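Local structure of 3-dehydroquinate dehydratase (Aquifex aeolicus, 2EGZ) at residues F12-K20 with K45-L54. The protein catalyses the cis-dehydration of 3-dehydroquinate to 3-dehydroshikimate through a Schiff-base intermediate, the third step of the chorismate pathway toward the aromatic amino acids. Residues are numbered along the deposited sequence; the frame is centred on the assembly and turned at random.
Sequences FSENLKKAK and KLEEVHSQGL
Two neighbouring helices on the outer wall of the TIM barrel meet here: Phe12, Leu16 and Lys20 of helix 12-22 face Lys45 and Val49 of helix 39-51 and Gln52 just beyond its end. They run roughly the same way, the axes of 12-20 and 45-51 lying 33° apart and 10.5 Å at closest approach, as expected of successive β/α units. Phe12 takes the aliphatic chain of Lys45 over one face in a CH-pi contact, Lys45 CD lying 3.6 Å from the centroid of the Phe12 ring and offset toward the rim. The bend at chi2 lays CD over the ring, and a second at chi4 turns NZ aside. At the ring's edge sit Val49 CG2 and, in its plane, Glu48 OE1, the carboxylate standing nearly perpendicular to the ring. Glu48 OE2 accepts from Ser13 OG at 2.6 Å; the hydroxyl comes in on the syn side, 17° out of the carboxylate plane. One turn on, Leu16 has CG anti to the backbone N (chi1 173°), which carries its methyls across to the second helix: Leu16 CD2 packs 3.7 Å from Val49 CA, while Leu16 CG rests against Gln52 CG. Leu16 and Val49 both continue inward onto Val27 of strand 26-30. Near the end of helix 39-51, Lys20 CD makes a close van der Waals contact with Gln52 NE2 at 3.2 Å, the two side chains crossing at about a right angle. Gly53, at positive phi, closes the helix in a Schellman motif, and the chain turns to bring Leu54 CD1 to 4.2 Å from Lys20 CG. The interface is thus apolar beside the barrel and polar toward its outer rim, where one short serine-carboxylate bond links the helices and probably helps fix the rotation of the Glu48 carboxylate.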
loop_
_atom_site.group_PDB
_atom_site.type_symbol
_atom_site.label_atom_id
_atom_site.label_comp_id
_atom_site.label_asym_id
_atom_site.label_seq_id
_atom_site.Cartn_x
_atom_site.Cartn_y
_atom_site.Cartn_z
ATOM N N PHE B 12 30.354 4.053 7.264
ATOM C CA PHE B 12 29.963 4.979 6.207
ATOM C C PHE B 12 31.094 5.666 5.448
ATOM O O PHE B 12 31.195 5.541 4.223
ATOM C CB PHE B 12 29.035 6.052 6.766
ATOM C CG PHE B 12 28.343 6.846 5.706
ATOM C CD1 PHE B 12 27.358 6.256 4.921
ATOM C CD2 PHE B 12 28.711 8.159 5.447
ATOM C CE1 PHE B 12 26.748 6.965 3.895
ATOM C CE2 PHE B 12 28.105 8.877 4.420
ATOM C CZ PHE B 12 27.124 8.279 3.642
ATOM N N SER B 13 31.935 6.399 6.169
ATOM C CA SER B 13 33.033 7.118 5.539
ATOM C C SER B 13 33.885 6.269 4.604
ATOM O O SER B 13 34.237 6.713 3.512
ATOM C CB SER B 13 33.910 7.770 6.607
ATOM O OG SER B 13 33.192 8.789 7.279
ATOM N N GLU B 14 34.214 5.051 5.023
ATOM C CA GLU B 14 35.026 4.176 4.188
ATOM C C GLU B 14 34.229 3.611 3.011
ATOM O O GLU B 14 34.778 3.418 1.929
ATOM C CB GLU B 14 35.607 3.027 5.013
ATOM C CG GLU B 14 34.564 2.220 5.759
ATOM C CD GLU B 14 34.890 0.741 5.794
ATOM O OE1 GLU B 14 34.961 0.126 4.707
ATOM O OE2 GLU B 14 35.073 0.193 6.901
ATOM N N ASN B 15 32.943 3.337 3.224
ATOM C CA ASN B 15 32.102 2.802 2.154
ATOM C C ASN B 15 31.885 3.874 1.098
ATOM O O ASN B 15 31.824 3.583 -0.094
ATOM C CB ASN B 15 30.748 2.327 2.694
ATOM C CG ASN B 15 30.853 1.026 3.468
ATOM O OD1 ASN B 15 31.666 0.162 3.137
ATOM N ND2 ASN B 15 30.019 0.873 4.490
ATOM N N LEU B 16 31.766 5.117 1.550
ATOM C CA LEU B 16 31.585 6.241 0.644
ATOM C C LEU B 16 32.854 6.365 -0.193
ATOM O O LEU B 16 32.796 6.545 -1.411
ATOM C CB LEU B 16 31.340 7.526 1.444
ATOM C CG LEU B 16 31.278 8.852 0.677
ATOM C CD1 LEU B 16 30.252 8.770 -0.454
ATOM C CD2 LEU B 16 30.924 9.967 1.648
ATOM N N LYS B 17 34.003 6.256 0.469
ATOM C CA LYS B 17 35.289 6.346 -0.211
ATOM C C LYS B 17 35.383 5.277 -1.294
ATOM O O LYS B 17 35.885 5.526 -2.392
ATOM C CB LYS B 17 36.427 6.169 0.794
ATOM N N LYS B 18 34.899 4.083 -0.973
ATOM C CA LYS B 18 34.916 2.969 -1.913
ATOM C C LYS B 18 33.940 3.198 -3.060
ATOM O O LYS B 18 34.244 2.882 -4.213
ATOM C CB LYS B 18 34.576 1.674 -1.178
ATOM C CG LYS B 18 35.661 1.256 -0.206
ATOM C CD LYS B 18 35.298 -0.000 0.555
ATOM C CE LYS B 18 36.543 -0.843 0.772
ATOM N NZ LYS B 18 36.318 -1.959 1.733
ATOM N N ALA B 19 32.772 3.746 -2.736
ATOM C CA ALA B 19 31.754 4.039 -3.741
ATOM C C ALA B 19 32.326 5.039 -4.738
ATOM O O ALA B 19 32.111 4.918 -5.942
ATOM C CB ALA B 19 30.503 4.610 -3.079
ATOM N N LYS B 20 33.062 6.024 -4.228
ATOM C CA LYS B 20 33.673 7.035 -5.083
ATOM C C LYS B 20 34.710 6.414 -6.012
ATOM O O LYS B 20 34.611 6.531 -7.235
ATOM C CB LYS B 20 34.350 8.121 -4.240
ATOM C CG LYS B 20 35.104 9.158 -5.070
ATOM C CD LYS B 20 35.795 10.186 -4.187
ATOM C CE LYS B 20 36.576 11.209 -5.006
ATOM N NZ LYS B 20 37.794 10.634 -5.652
ATOM N N LYS B 45 25.660 13.300 6.898
ATOM C CA LYS B 45 25.899 12.193 5.982
ATOM C C LYS B 45 25.703 12.675 4.545
ATOM O O LYS B 45 26.508 12.365 3.670
ATOM C CB LYS B 45 24.951 11.033 6.287
ATOM C CG LYS B 45 25.254 10.313 7.595
ATOM C CD LYS B 45 26.517 9.484 7.477
ATOM C CE LYS B 45 26.833 8.739 8.767
ATOM N NZ LYS B 45 27.214 9.657 9.874
ATOM N N LEU B 46 24.637 13.436 4.310
ATOM C CA LEU B 46 24.366 13.979 2.976
ATOM C C LEU B 46 25.509 14.900 2.561
ATOM O O LEU B 46 25.966 14.876 1.415
ATOM C CB LEU B 46 23.065 14.785 2.965
ATOM C CG LEU B 46 21.730 14.054 3.118
ATOM C CD1 LEU B 46 20.610 15.074 3.232
ATOM C CD2 LEU B 46 21.501 13.142 1.919
ATOM N N GLU B 47 25.965 15.721 3.503
ATOM C CA GLU B 47 27.051 16.652 3.234
ATOM C C GLU B 47 28.364 15.928 2.962
ATOM O O GLU B 47 29.169 16.385 2.152
ATOM C CB GLU B 47 27.224 17.617 4.409
ATOM C CG GLU B 47 25.967 18.410 4.716
ATOM C CD GLU B 47 26.147 19.399 5.852
ATOM O OE1 GLU B 47 26.736 19.025 6.885
ATOM O OE2 GLU B 47 25.685 20.550 5.714
ATOM N N GLU B 48 28.584 14.802 3.637
ATOM C CA GLU B 48 29.816 14.052 3.439
ATOM C C GLU B 48 29.853 13.459 2.030
ATOM O O GLU B 48 30.910 13.365 1.408
ATOM C CB GLU B 48 29.940 12.932 4.479
ATOM C CG GLU B 48 31.379 12.493 4.724
ATOM C CD GLU B 48 31.490 11.283 5.632
ATOM O OE1 GLU B 48 30.700 11.175 6.592
ATOM O OE2 GLU B 48 32.385 10.444 5.392
ATOM N N VAL B 49 28.695 13.049 1.527
ATOM C CA VAL B 49 28.631 12.488 0.184
ATOM C C VAL B 49 28.975 13.583 -0.809
ATOM O O VAL B 49 29.761 13.381 -1.733
ATOM C CB VAL B 49 27.227 11.956 -0.134
ATOM C CG1 VAL B 49 27.177 11.444 -1.559
ATOM C CG2 VAL B 49 26.878 10.846 0.840
ATOM N N HIS B 50 28.379 14.751 -0.610
ATOM C CA HIS B 50 28.633 15.887 -1.488
ATOM C C HIS B 50 30.097 16.300 -1.411
ATOM O O HIS B 50 30.686 16.720 -2.411
ATOM C CB HIS B 50 27.734 17.057 -1.098
ATOM C CG HIS B 50 26.304 16.878 -1.501
ATOM N ND1 HIS B 50 25.261 17.466 -0.822
ATOM C CD2 HIS B 50 25.748 16.207 -2.538
ATOM C CE1 HIS B 50 24.123 17.167 -1.422
ATOM N NE2 HIS B 50 24.389 16.405 -2.467
ATOM N N SER B 51 30.691 16.173 -0.227
ATOM C CA SER B 51 32.094 16.541 -0.045
ATOM C C SER B 51 33.006 15.683 -0.910
ATOM O O SER B 51 34.122 16.089 -1.243
ATOM C CB SER B 51 32.497 16.397 1.426
ATOM O OG SER B 51 31.793 17.327 2.233
ATOM N N GLN B 52 32.526 14.497 -1.271
ATOM C CA GLN B 52 33.291 13.570 -2.102
ATOM C C GLN B 52 32.945 13.732 -3.575
ATOM O O GLN B 52 33.427 12.974 -4.423
ATOM C CB GLN B 52 33.024 12.127 -1.670
ATOM C CG GLN B 52 33.568 11.788 -0.296
ATOM C CD GLN B 52 35.082 11.734 -0.266
ATOM O OE1 GLN B 52 35.688 11.662 0.802
ATOM N NE2 GLN B 52 35.701 11.761 -1.440
ATOM N N GLY B 53 32.090 14.708 -3.868
ATOM C CA GLY B 53 31.703 14.978 -5.242
ATOM C C GLY B 53 30.601 14.116 -5.828
ATOM O O GLY B 53 30.400 14.117 -7.043
ATOM N N LEU B 54 29.880 13.386 -4.985
ATOM C CA LEU B 54 28.794 12.534 -5.472
ATOM C C LEU B 54 27.430 13.117 -5.154
ATOM O O LEU B 54 27.297 13.934 -4.245
ATOM C CB LEU B 54 28.893 11.135 -4.860
ATOM C CG LEU B 54 29.793 10.143 -5.603
ATOM C CD1 LEU B 54 31.222 10.672 -5.656
ATOM C CD2 LEU B 54 29.731 8.786 -4.914
#